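Local coordinates for adhesion and penetration protein autotransporter (PDB 3SYJ) that promotes adherence to and invasion of host cells by Haemophilus influenzae, self-associates between bacteria, and is probably a serine protease, at residues I68-V71 and A72-G76; N136-G139 and S140-S143; F160-N163 and D164-G168; T674-D677 and W678-L681. One frame throughout, in Å; residues are numbered along the deposited sequence.

Interaction 1: I68-V71 and A72-G76; sequences IVSV and AHNVG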
ATOM      1  N   ILE A  68       6.285 -68.005  -3.396  1.00 19.92           N
ATOM      2  CA  ILE A  68       4.966 -67.793  -3.972  1.00 16.01           C
ATOM      3  C   ILE A  68       4.098 -69.003  -3.690  1.00 19.26           C
ATOM      4  O   ILE A  68       4.569 -70.013  -3.154  1.00 18.96           O
ATOM      5  CB  ILE A  68       5.034 -67.567  -5.490  1.00 18.83           C
ATOM      6  CG1 ILE A  68       5.795 -68.710  -6.170  1.00 16.26           C
ATOM      7  CG2 ILE A  68       5.678 -66.223  -5.790  1.00 15.50           C
ATOM      8  CD1 ILE A  68       5.768 -68.645  -7.681  1.00 14.24           C
ATOM      9  N   VAL A  69       2.822 -68.896  -4.044  1.00 22.52           N
ATOM     10  CA  VAL A  69       1.879 -69.997  -3.869  1.00 17.56           C
ATOM     11  C   VAL A  69       1.057 -70.160  -5.140  1.00 16.98           C
ATOM     12  O   VAL A  69       0.719 -69.175  -5.799  1.00 15.67           O
ATOM     13  CB  VAL A  69       0.957 -69.772  -2.659  1.00 17.44           C
ATOM     14  CG1 VAL A  69      -0.089 -68.707  -2.962  1.00 14.12           C
ATOM     15  CG2 VAL A  69       0.288 -71.068  -2.261  1.00 20.20           C
ATOM     16  N   SER A  70       0.762 -71.406  -5.494  1.00 17.82           N
ATOM     17  CA  SER A  70      -0.011 -71.722  -6.694  1.00 20.53           C
ATOM     18  C   SER A  70      -0.418 -73.189  -6.630  1.00 20.94           C
ATOM     19  O   SER A  70      -0.170 -73.846  -5.624  1.00 24.37           O
ATOM     20  CB  SER A  70       0.814 -71.450  -7.954  1.00 17.46           C
ATOM     21  OG  SER A  70       0.017 -71.511  -9.120  1.00 16.74           O
ATOM     22  N   VAL A  71      -1.046 -73.707  -7.685  1.00 22.93           N
ATOM     23  CA  VAL A  71      -1.388 -75.130  -7.727  1.00 22.01           C
ATOM     24  C   VAL A  71      -0.249 -75.950  -8.349  1.00 21.05           C
ATOM     25  O   VAL A  71       0.452 -75.481  -9.251  1.00 19.27           O
ATOM     26  CB  VAL A  71      -2.735 -75.411  -8.492  1.00 26.70           C
ATOM     27  CG1 VAL A  71      -3.942 -74.932  -7.684  1.00 16.56           C
ATOM     28  CG2 VAL A  71      -2.726 -74.788  -9.884  1.00 21.08           C
ATOM     29  N   ALA A  72      -0.069 -77.174  -7.859  1.00 22.01           N
ATOM     30  CA  ALA A  72       0.946 -78.075  -8.400  1.00 21.06           C
ATOM     31  C   ALA A  72       0.748 -78.365  -9.884  1.00 26.11           C
ATOM     32  O   ALA A  72       1.722 -78.532 -10.622  1.00 26.09           O
ATOM     33  CB  ALA A  72       0.977 -79.379  -7.613  1.00 20.75           C
ATOM     34  N   HIS A  73      -0.504 -78.434 -10.332  1.00 28.06           N
ATOM     35  CA  HIS A  73      -0.754 -78.826 -11.715  1.00 25.21           C
ATOM     36  C   HIS A  73      -0.315 -77.760 -12.716  1.00 25.26           C
ATOM     37  O   HIS A  73      -0.241 -78.015 -13.916  1.00 25.79           O
ATOM     38  CB  HIS A  73      -2.197 -79.337 -11.940  1.00 32.32           C
ATOM     39  CG  HIS A  73      -3.212 -78.267 -12.216  1.00 32.77           C
ATOM     40  ND1 HIS A  73      -4.220 -77.953 -11.328  1.00 31.92           N
ATOM     41  CD2 HIS A  73      -3.408 -77.479 -13.300  1.00 30.12           C
ATOM     42  CE1 HIS A  73      -4.979 -77.001 -11.842  1.00 29.90           C
ATOM     43  NE2 HIS A  73      -4.504 -76.691 -13.036  1.00 30.29           N
ATOM     44  N   ASN A  74       0.006 -76.572 -12.219  1.00 24.61           N
ATOM     45  CA  ASN A  74       0.672 -75.581 -13.052  1.00 21.36           C
ATOM     46  C   ASN A  74       2.123 -76.002 -13.191  1.00 28.63           C
ATOM     47  O   ASN A  74       3.005 -75.478 -12.502  1.00 31.23           O
ATOM     48  CB  ASN A  74       0.583 -74.187 -12.431  1.00 24.86           C
ATOM     49  CG  ASN A  74      -0.773 -73.539 -12.642  1.00 23.06           C
ATOM     50  OD1 ASN A  74      -1.478 -73.851 -13.599  1.00 20.52           O
ATOM     51  ND2 ASN A  74      -1.139 -72.628 -11.751  1.00 26.18           N
ATOM     52  N   VAL A  75       2.363 -76.954 -14.088  1.00 31.16           N
ATOM     53  CA  VAL A  75       3.641 -77.654 -14.148  1.00 28.72           C
ATOM     54  C   VAL A  75       4.629 -77.046 -15.131  1.00 25.26           C
ATOM     55  O   VAL A  75       5.758 -77.516 -15.239  1.00 31.56           O
ATOM     56  CB  VAL A  75       3.439 -79.146 -14.521  1.00 29.31           C
ATOM     57  CG1 VAL A  75       2.620 -79.852 -13.465  1.00 19.33           C
ATOM     58  CG2 VAL A  75       2.779 -79.263 -15.887  1.00 23.65           C
ATOM     59  N   GLY A  76       4.216 -76.000 -15.838  1.00 21.70           N
ATOM     60  CA  GLY A  76       5.034 -75.444 -16.902  1.00 20.88           C
ATOM     61  C   GLY A  76       5.839 -74.181 -16.617  1.00 26.68           C
ATOM     62  O   GLY A  76       6.954 -74.030 -17.132  1.00 27.91           O
TER
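V71 CG2 lies over one face of the H73 imidazole, 3.9 Å from the ring centroid and 19° off the ring normal, a CH-pi contact offset toward the ring's rim. The same carbon also packs on the N74 amide, 3.3 Å from ND2, so one branch of the valine serves both the imidazole and the carboxamide.

Two hydrogen bonds join the segments. The side-chain one runs from N74 ND2 to S70 OG at 3.1 Å, with the acceptor almost exactly in the amide plane. OG stands anti to the backbone N of S70 (chi1 -169°), which turns it to meet the amide, and it is also bonded to the carbonyl of V59. The backbone one, N74 N to V71 O at 3.2 Å, closes a type I beta turn from V71 to N74.

H73, D115 and S218 have the geometry of a Ser-His-Asp triad: H73 ND1 bonds D115 OD2, the ring touches S218, and S218 is probably the active-site serine. N74 ND2 bonds the carbonyl of S218 as well. The chemistry therefore couples the turn to the probable catalytic centre: a valine methyl backs the imidazole, while the N74 amide ties S70 to the serine's own backbone.

Interaction 2: N136-G139 and S140-S143; sequences NMNG and STYS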
ATOM      1  N   ASN A 136      -6.468 -70.600   9.361  1.00 29.07           N
ATOM      2  CA  ASN A 136      -7.424 -71.665   9.646  1.00 27.32           C
ATOM      3  C   ASN A 136      -7.700 -72.483   8.397  1.00 25.89           C
ATOM      4  O   ASN A 136      -7.848 -71.928   7.308  1.00 25.50           O
ATOM      5  CB  ASN A 136      -8.718 -71.061  10.186  1.00 27.37           C
ATOM      6  CG  ASN A 136      -9.573 -72.068  10.941  1.00 33.08           C
ATOM      7  OD1 ASN A 136      -9.789 -73.191  10.487  1.00 32.67           O
ATOM      8  ND2 ASN A 136     -10.085 -71.651  12.098  1.00 26.61           N
ATOM      9  N   MET A 137      -7.756 -73.800   8.543  1.00 25.10           N
ATOM     10  CA  MET A 137      -8.007 -74.668   7.396  1.00 29.80           C
ATOM     11  C   MET A 137      -9.491 -75.030   7.240  1.00 33.84           C
ATOM     12  O   MET A 137      -9.888 -75.665   6.259  1.00 31.05           O
ATOM     13  CB  MET A 137      -7.148 -75.929   7.467  1.00 32.09           C
ATOM     14  CG  MET A 137      -5.654 -75.661   7.566  1.00 36.88           C
ATOM     15  SD  MET A 137      -4.976 -74.781   6.143  1.00 35.07           S
ATOM     16  CE  MET A 137      -5.496 -75.837   4.805  1.00 21.80           C
ATOM     17  N   ASN A 138     -10.314 -74.615   8.197  1.00 30.26           N
ATOM     18  CA  ASN A 138     -11.748 -74.818   8.075  1.00 34.13           C
ATOM     19  C   ASN A 138     -12.415 -73.705   7.262  1.00 30.87           C
ATOM     20  O   ASN A 138     -12.530 -72.567   7.721  1.00 31.33           O
ATOM     21  CB  ASN A 138     -12.398 -74.948   9.452  1.00 36.06           C
ATOM     22  CG  ASN A 138     -13.914 -75.096   9.370  1.00 49.02           C
ATOM     23  OD1 ASN A 138     -14.452 -75.740   8.451  1.00 36.59           O
ATOM     24  ND2 ASN A 138     -14.615 -74.496  10.333  1.00 50.95           N
ATOM     25  N   GLY A 139     -12.855 -74.045   6.056  1.00 26.41           N
ATOM     26  CA  GLY A 139     -13.498 -73.093   5.172  1.00 28.35           C
ATOM     27  C   GLY A 139     -14.641 -72.309   5.793  1.00 29.82           C
ATOM     28  O   GLY A 139     -14.843 -71.139   5.469  1.00 33.03           O
ATOM     29  N   SER A 140     -15.394 -72.942   6.686  1.00 28.92           N
ATOM     30  CA  SER A 140     -16.525 -72.282   7.338  1.00 30.53           C
ATOM     31  C   SER A 140     -16.122 -71.035   8.134  1.00 32.40           C
ATOM     32  O   SER A 140     -16.940 -70.136   8.344  1.00 33.04           O
ATOM     33  CB  SER A 140     -17.271 -73.267   8.240  1.00 34.52           C
ATOM     34  OG  SER A 140     -17.740 -74.380   7.492  1.00 35.54           O
ATOM     35  N   THR A 141     -14.865 -70.987   8.571  1.00 29.95           N
ATOM     36  CA  THR A 141     -14.345 -69.863   9.354  1.00 28.35           C
ATOM     37  C   THR A 141     -14.609 -68.518   8.697  1.00 25.78           C
ATOM     38  O   THR A 141     -14.876 -67.526   9.371  1.00 27.96           O
ATOM     39  CB  THR A 141     -12.814 -69.973   9.520  1.00 30.17           C
ATOM     40  OG1 THR A 141     -12.495 -71.161  10.247  1.00 41.64           O
ATOM     41  CG2 THR A 141     -12.248 -68.750  10.252  1.00 32.67           C
ATOM     42  N   TYR A 142     -14.528 -68.502   7.373  1.00 24.80           N
ATOM     43  CA  TYR A 142     -14.457 -67.261   6.614  1.00 27.26           C
ATOM     44  C   TYR A 142     -15.811 -66.767   6.121  1.00 31.12           C
ATOM     45  O   TYR A 142     -15.896 -65.722   5.474  1.00 30.38           O
ATOM     46  CB  TYR A 142     -13.464 -67.437   5.462  1.00 23.35           C
ATOM     47  CG  TYR A 142     -12.127 -67.923   5.974  1.00 27.04           C
ATOM     48  CD1 TYR A 142     -11.260 -67.055   6.634  1.00 23.24           C
ATOM     49  CD2 TYR A 142     -11.743 -69.255   5.838  1.00 24.85           C
ATOM     50  CE1 TYR A 142     -10.043 -67.492   7.125  1.00 21.75           C
ATOM     51  CE2 TYR A 142     -10.526 -69.702   6.329  1.00 19.51           C
ATOM     52  CZ  TYR A 142      -9.685 -68.812   6.973  1.00 20.73           C
ATOM     53  OH  TYR A 142      -8.478 -69.232   7.466  1.00 22.88           O
ATOM     54  N   SER A 143     -16.865 -67.511   6.453  1.00 33.02           N
ATOM     55  CA  SER A 143     -18.226 -67.163   6.043  1.00 32.46           C
ATOM     56  C   SER A 143     -18.780 -65.959   6.804  1.00 26.83           C
ATOM     57  O   SER A 143     -19.648 -65.251   6.303  1.00 27.04           O
ATOM     58  CB  SER A 143     -19.149 -68.364   6.230  1.00 26.41           C
ATOM     59  OG  SER A 143     -18.734 -69.435   5.403  1.00 32.62           O
TER
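The phenol of Y142 reaches back along the chain to N136, its OH donating to N136 O at 2.8 Å. The acceptor lies at the edge of the tyrosine ring, near its plane, and the hydroxyl is tilted 18° from the plane of the carbonyl. With CG anti to its own carbonyl carbon (chi1 -54°), the ring is swung back toward N136, and T141 CB lies over the centre of one of its faces.

T141 points its hydroxyl at the carbonyl of N138. OG1 is anti to the carbonyl carbon (chi1 -63°) and gives a 2.9 Å bond to N138 O, in the carbonyl plane and on a lone pair. The T141 backbone N approaches N138 O as well, from above that plane, also at 2.9 Å, so this oxygen takes two donors from a single residue.

N136 turns its amide forward along the chain, where OD1 accepts from N138 N at 2.7 Å and forms an Asx turn. Beside it, the N136 carboxamide crosses the T141 hydroxyl at an angle, with CG 3.1 Å from OG1. N138 ND2 comes 3.6 Å from S140 CB, while N138 OD1 takes only a weak bond from S140 N.

Backbone bonds from Y142 N to G139 O and from S143 N to S140 O continue the 3-10 turn. This turn sits in the long loop between strands 120-121 and 151-155 of the protease domain; M137 and G139 bond by their backbones to G192 and G190, of which G190 ends strand 186-190 and G192 lies in the short link to strand 193-196.

Interaction 3: F160-N163 and D164-G168; sequences FWRN and DQDKG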
ATOM      1  N   PHE A 160     -14.187 -64.365 -20.605  1.00 13.96           N
ATOM      2  CA  PHE A 160     -15.524 -64.313 -21.158  1.00 17.70           C
ATOM      3  C   PHE A 160     -16.249 -63.095 -20.623  1.00 20.18           C
ATOM      4  O   PHE A 160     -15.927 -62.604 -19.541  1.00 18.86           O
ATOM      5  CB  PHE A 160     -16.325 -65.539 -20.721  1.00 20.59           C
ATOM      6  CG  PHE A 160     -15.773 -66.850 -21.207  1.00 25.79           C
ATOM      7  CD1 PHE A 160     -16.289 -67.456 -22.340  1.00 23.61           C
ATOM      8  CD2 PHE A 160     -14.764 -67.496 -20.509  1.00 24.46           C
ATOM      9  CE1 PHE A 160     -15.796 -68.671 -22.779  1.00 21.74           C
ATOM     10  CE2 PHE A 160     -14.271 -68.714 -20.944  1.00 21.88           C
ATOM     11  CZ  PHE A 160     -14.788 -69.299 -22.082  1.00 22.83           C
ATOM     12  N   TRP A 161     -17.234 -62.607 -21.370  1.00 20.35           N
ATOM     13  CA  TRP A 161     -18.301 -61.827 -20.746  1.00 22.77           C
ATOM     14  C   TRP A 161     -19.664 -62.461 -21.019  1.00 22.16           C
ATOM     15  O   TRP A 161     -19.862 -63.106 -22.046  1.00 20.88           O
ATOM     16  CB  TRP A 161     -18.256 -60.335 -21.105  1.00 17.34           C
ATOM     17  CG  TRP A 161     -18.341 -60.011 -22.555  1.00 21.77           C
ATOM     18  CD1 TRP A 161     -19.240 -60.497 -23.457  1.00 23.16           C
ATOM     19  CD2 TRP A 161     -17.515 -59.088 -23.267  1.00 21.52           C
ATOM     20  NE1 TRP A 161     -19.008 -59.946 -24.692  1.00 19.92           N
ATOM     21  CE2 TRP A 161     -17.955 -59.077 -24.602  1.00 17.21           C
ATOM     22  CE3 TRP A 161     -16.437 -58.275 -22.905  1.00 17.44           C
ATOM     23  CZ2 TRP A 161     -17.359 -58.292 -25.573  1.00 18.58           C
ATOM     24  CZ3 TRP A 161     -15.850 -57.496 -23.868  1.00 17.22           C
ATOM     25  CH2 TRP A 161     -16.308 -57.509 -25.188  1.00 23.59           C
ATOM     26  N   ARG A 162     -20.584 -62.304 -20.073  1.00 20.76           N
ATOM     27  CA  ARG A 162     -21.889 -62.947 -20.157  1.00 22.76           C
ATOM     28  C   ARG A 162     -22.985 -61.901 -20.213  1.00 24.41           C
ATOM     29  O   ARG A 162     -22.938 -60.917 -19.479  1.00 20.92           O
ATOM     30  CB  ARG A 162     -22.120 -63.843 -18.947  1.00 26.15           C
ATOM     31  CG  ARG A 162     -21.047 -64.879 -18.753  1.00 27.39           C
ATOM     32  CD  ARG A 162     -21.596 -66.143 -18.122  1.00 26.71           C
ATOM     33  NE  ARG A 162     -20.787 -67.275 -18.549  1.00 33.56           N
ATOM     34  CZ  ARG A 162     -21.140 -68.117 -19.509  1.00 35.09           C
ATOM     35  NH1 ARG A 162     -22.308 -67.979 -20.118  1.00 35.04           N
ATOM     36  NH2 ARG A 162     -20.332 -69.108 -19.844  1.00 47.46           N
ATOM     37  N   ASN A 163     -23.970 -62.114 -21.085  1.00 23.71           N
ATOM     38  CA  ASN A 163     -25.062 -61.159 -21.231  1.00 21.49           C
ATOM     39  C   ASN A 163     -26.252 -61.502 -20.345  1.00 21.43           C
ATOM     40  O   ASN A 163     -26.173 -62.381 -19.487  1.00 19.08           O
ATOM     41  CB  ASN A 163     -25.489 -61.015 -22.695  1.00 21.75           C
ATOM     42  CG  ASN A 163     -26.083 -62.295 -23.265  1.00 22.70           C
ATOM     43  OD1 ASN A 163     -26.570 -63.154 -22.528  1.00 23.15           O
ATOM     44  ND2 ASN A 163     -26.047 -62.423 -24.587  1.00 22.19           N
ATOM     45  N   ASP A 164     -27.355 -60.798 -20.555  1.00 19.71           N
ATOM     46  CA  ASP A 164     -28.523 -60.962 -19.700  1.00 22.35           C
ATOM     47  C   ASP A 164     -29.221 -62.314 -19.893  1.00 23.57           C
ATOM     48  O   ASP A 164     -30.051 -62.718 -19.079  1.00 21.49           O
ATOM     49  CB  ASP A 164     -29.480 -59.782 -19.880  1.00 22.16           C
ATOM     50  CG  ASP A 164     -29.143 -58.622 -18.959  1.00 20.37           C
ATOM     51  OD1 ASP A 164     -28.545 -58.884 -17.899  1.00 18.87           O
ATOM     52  OD2 ASP A 164     -29.477 -57.460 -19.278  1.00 21.65           O
ATOM     53  N   GLN A 165     -28.858 -63.023 -20.956  1.00 23.78           N
ATOM     54  CA  GLN A 165     -29.389 -64.362 -21.194  1.00 26.39           C
ATOM     55  C   GLN A 165     -28.359 -65.393 -20.726  1.00 30.21           C
ATOM     56  O   GLN A 165     -28.509 -66.595 -20.954  1.00 30.03           O
ATOM     57  CB  GLN A 165     -29.747 -64.556 -22.678  1.00 27.17           C
ATOM     58  CG  GLN A 165     -30.972 -63.748 -23.179  1.00 33.93           C
ATOM     59  CD  GLN A 165     -30.652 -62.272 -23.486  1.00 38.49           C
ATOM     60  OE1 GLN A 165     -31.388 -61.358 -23.076  1.00 29.34           O
ATOM     61  NE2 GLN A 165     -29.551 -62.040 -24.210  1.00 30.36           N
ATOM     62  N   ASP A 166     -27.316 -64.897 -20.062  1.00 28.09           N
ATOM     63  CA  ASP A 166     -26.221 -65.726 -19.551  1.00 26.50           C
ATOM     64  C   ASP A 166     -25.471 -66.452 -20.660  1.00 25.73           C
ATOM     65  O   ASP A 166     -24.990 -67.565 -20.468  1.00 28.27           O
ATOM     66  CB  ASP A 166     -26.721 -66.741 -18.520  1.00 29.68           C
ATOM     67  CG  ASP A 166     -25.616 -67.225 -17.595  1.00 36.28           C
ATOM     68  OD1 ASP A 166     -24.658 -66.456 -17.360  1.00 38.35           O
ATOM     69  OD2 ASP A 166     -25.703 -68.369 -17.099  1.00 43.59           O
ATOM     70  N   LYS A 167     -25.376 -65.824 -21.823  1.00 21.06           N
ATOM     71  CA  LYS A 167     -24.617 -66.401 -22.912  1.00 23.12           C
ATOM     72  C   LYS A 167     -23.214 -65.796 -22.951  1.00 24.81           C
ATOM     73  O   LYS A 167     -23.039 -64.579 -22.850  1.00 23.54           O
ATOM     74  CB  LYS A 167     -25.353 -66.223 -24.235  1.00 26.27           C
ATOM     75  CG  LYS A 167     -26.671 -67.004 -24.295  1.00 31.27           C
ATOM     76  CD  LYS A 167     -27.319 -66.915 -25.669  1.00 40.99           C
ATOM     77  CE  LYS A 167     -28.641 -67.673 -25.711  1.00 41.74           C
ATOM     78  NZ  LYS A 167     -28.489 -69.075 -25.230  1.00 46.58           N
ATOM     79  N   GLY A 168     -22.215 -66.658 -23.084  1.00 27.63           N
ATOM     80  CA  GLY A 168     -20.835 -66.224 -23.009  1.00 28.56           C
ATOM     81  C   GLY A 168     -20.181 -65.969 -24.351  1.00 28.81           C
ATOM     82  O   GLY A 168     -20.343 -66.744 -25.295  1.00 27.08           O
TER
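N163 uses its side-chain oxygen to gather the backbone of the turn that follows it. OD1 accepts from Q165 N at 2.8 Å and from K167 N at 3.0 Å, and the two donors come in from opposite faces of the amide plane. The K167 bond is the straighter, 169° at the hydrogen, that from Q165 being clearly bent. CG lies between the backbone N and the carbonyl carbon (chi1 65°), which folds the amide back over the turn; the aliphatic start of K167 runs alongside it in the same direction. The Q165 amide crosses N163 with their planes steeply inclined.

N163 O also accepts from D166 N, closing a type I turn from N163 to D166. This is the hairpin joining strand 159-162 to strand 168-172 in a small three-stranded sheet of the protease domain; N163 N to K167 O, 3.2 Å, joins the two arms, and R162 faces G168 as an antiparallel non-hydrogen-bonded pair.

R162 lays its guanidinium across that pair, one face over G168 CA and NH1 2.7 Å from D166 O, which lies near the group's edge. Its contact with the D166 carboxylate is looser: OD1 is 3.2 Å from R162 CD but 3.9 Å from NH1, a long salt bridge with the planes 58° apart. On the other side of the strand, W161 packs against M608 and E609 of helix 603-609. In the turn, D164 OD1 bonds Y4 OH.

Interaction 4: T674-D677 and W678-L681; sequences TRSD and WTGL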
ATOM      1  N   THR A 674       1.593 -35.487 -23.074  1.00 17.85           N
ATOM      2  CA  THR A 674       1.262 -36.643 -22.246  1.00 18.57           C
ATOM      3  C   THR A 674       2.239 -37.769 -22.524  1.00 18.55           C
ATOM      4  O   THR A 674       2.696 -37.936 -23.660  1.00 16.97           O
ATOM      5  CB  THR A 674      -0.154 -37.174 -22.550  1.00 18.93           C
ATOM      6  OG1 THR A 674      -0.237 -37.509 -23.938  1.00 23.20           O
ATOM      7  CG2 THR A 674      -1.211 -36.137 -22.224  1.00 15.68           C
ATOM      8  N   ARG A 675       2.565 -38.536 -21.485  1.00 19.77           N
ATOM      9  CA  ARG A 675       3.423 -39.706 -21.636  1.00 17.48           C
ATOM     10  C   ARG A 675       2.615 -41.002 -21.554  1.00 19.09           C
ATOM     11  O   ARG A 675       1.750 -41.155 -20.695  1.00 19.37           O
ATOM     12  CB  ARG A 675       4.558 -39.726 -20.602  1.00 18.20           C
ATOM     13  CG  ARG A 675       5.158 -41.121 -20.456  1.00 16.96           C
ATOM     14  CD  ARG A 675       6.669 -41.153 -20.296  1.00 18.52           C
ATOM     15  NE  ARG A 675       7.044 -41.209 -18.896  1.00 21.66           N
ATOM     16  CZ  ARG A 675       8.061 -41.908 -18.394  1.00 20.64           C
ATOM     17  NH1 ARG A 675       8.837 -42.656 -19.170  1.00 16.63           N
ATOM     18  NH2 ARG A 675       8.287 -41.865 -17.088  1.00 16.08           N
ATOM     19  N   SER A 676       2.898 -41.934 -22.453  1.00 18.34           N
ATOM     20  CA  SER A 676       2.173 -43.192 -22.482  1.00 18.94           C
ATOM     21  C   SER A 676       2.677 -44.109 -21.387  1.00 17.40           C
ATOM     22  O   SER A 676       3.869 -44.403 -21.329  1.00 18.80           O
ATOM     23  CB  SER A 676       2.351 -43.867 -23.833  1.00 17.75           C
ATOM     24  OG  SER A 676       2.061 -45.249 -23.744  1.00 19.33           O
ATOM     25  N   ASP A 677       1.770 -44.562 -20.522  1.00 18.20           N
ATOM     26  CA  ASP A 677       2.106 -45.552 -19.498  1.00 18.54           C
ATOM     27  C   ASP A 677       2.577 -46.860 -20.133  1.00 19.96           C
ATOM     28  O   ASP A 677       3.376 -47.604 -19.549  1.00 17.72           O
ATOM     29  CB  ASP A 677       0.901 -45.839 -18.596  1.00 16.14           C
ATOM     30  CG  ASP A 677       0.620 -44.713 -17.619  1.00 18.33           C
ATOM     31  OD1 ASP A 677       1.568 -43.993 -17.245  1.00 18.62           O
ATOM     32  OD2 ASP A 677      -0.550 -44.552 -17.211  1.00 17.74           O
ATOM     33  N   TRP A 678       2.075 -47.131 -21.334  1.00 16.19           N
ATOM     34  CA  TRP A 678       2.315 -48.411 -21.987  1.00 17.14           C
ATOM     35  C   TRP A 678       3.687 -48.495 -22.649  1.00 15.69           C
ATOM     36  O   TRP A 678       4.311 -49.552 -22.651  1.00 15.90           O
ATOM     37  CB  TRP A 678       1.206 -48.736 -22.999  1.00 18.73           C
ATOM     38  CG  TRP A 678       1.325 -50.135 -23.538  1.00 19.83           C
ATOM     39  CD1 TRP A 678       1.878 -50.511 -24.728  1.00 21.03           C
ATOM     40  CD2 TRP A 678       0.919 -51.346 -22.885  1.00 17.66           C
ATOM     41  NE1 TRP A 678       1.833 -51.877 -24.863  1.00 24.35           N
ATOM     42  CE2 TRP A 678       1.251 -52.415 -23.744  1.00 22.80           C
ATOM     43  CE3 TRP A 678       0.304 -51.632 -21.662  1.00 16.38           C
ATOM     44  CZ2 TRP A 678       0.988 -53.744 -23.417  1.00 21.04           C
ATOM     45  CZ3 TRP A 678       0.047 -52.950 -21.339  1.00 17.22           C
ATOM     46  CH2 TRP A 678       0.385 -53.989 -22.211  1.00 22.77           C
ATOM     47  N   THR A 679       4.156 -47.384 -23.202  1.00 14.99           N
ATOM     48  CA  THR A 679       5.428 -47.380 -23.916  1.00 18.30           C
ATOM     49  C   THR A 679       6.501 -46.497 -23.276  1.00 19.14           C
ATOM     50  O   THR A 679       7.685 -46.625 -23.591  1.00 16.77           O
ATOM     51  CB  THR A 679       5.244 -46.891 -25.344  1.00 17.52           C
ATOM     52  OG1 THR A 679       4.853 -45.512 -25.315  1.00 13.36           O
ATOM     53  CG2 THR A 679       4.163 -47.711 -26.044  1.00 19.59           C
ATOM     54  N   GLY A 680       6.092 -45.597 -22.389  1.00 19.04           N
ATOM     55  CA  GLY A 680       7.025 -44.655 -21.805  1.00 17.57           C
ATOM     56  C   GLY A 680       7.299 -43.477 -22.721  1.00 16.74           C
ATOM     57  O   GLY A 680       8.048 -42.578 -22.354  1.00 14.34           O
ATOM     58  N   LEU A 681       6.699 -43.481 -23.910  1.00 14.77           N
ATOM     59  CA  LEU A 681       6.889 -42.399 -24.884  1.00 16.47           C
ATOM     60  C   LEU A 681       6.097 -41.122 -24.592  1.00 17.91           C
ATOM     61  O   LEU A 681       4.944 -41.180 -24.175  1.00 20.68           O
ATOM     62  CB  LEU A 681       6.534 -42.888 -26.279  1.00 17.01           C
ATOM     63  CG  LEU A 681       7.677 -43.598 -26.986  1.00 26.16           C
ATOM     64  CD1 LEU A 681       7.169 -44.277 -28.249  1.00 39.18           C
ATOM     65  CD2 LEU A 681       8.792 -42.608 -27.296  1.00 28.38           C
TER
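S676 aims its hydroxyl into the loop it opens. OG is anti to its backbone N (chi1 160°) and accepts from T679 N at 3.0 Å, with a weaker bond from W678 N at 3.1 Å. T679 turns back to meet it, its OG1 coming within 3.3 Å of S676 CB. That same OG1 accepts from L681 N, forming an ST turn, so both side-chain oxygens accept from backbone N-H groups further along the loop, two at S676 and one at T679.

W678 leads the other way. Of its side chain, only CB stays near S676, while CG, anti to the backbone N (chi1 -172°), carries the indole out of the loop to stack on Y598. The D677 carboxylate likewise leaves the turn, for a salt bridge with R592.

R675 runs past G680 and L681, its chain bent at chi2 and chi3. The approach of its NH1 to G680 O is doubtful, that oxygen's place being unsure; NH2 is held more plainly by N494 O and N540 OD1.

The backbone seals the loop with S676 N to L681 O at 2.8 Å and G680 N to S676 O at 2.7 Å. G680 has a positive phi of 81°, a backbone shape that suits glycine. The chemistry implies a loop braced from within by hydroxyls and backbone bonds, leaving its larger charged and aromatic groups to grip residues elsewhere in the chain.

All four contacts are tight local turns, met in numerical order along the chain, and none touches another. Interactions 1, 2 and 3 belong to the N-terminal serine protease domain, their centres about 23 to 31 Å apart: the first beside the probable catalytic centre, the second in a loop and the third at a hairpin of a small sheet. Interaction 4 is the hairpin of strands 669-675 and 682-688, which projects from the beta-solenoid. Its centre is about 34 Å from those of interactions 1 and 3 and about 44 Å from that of interaction 2. It nevertheless reaches N87 of the protease domain, and W161 of interaction 3 meets helix 603-609, so both hairpins probably help join protease to solenoid.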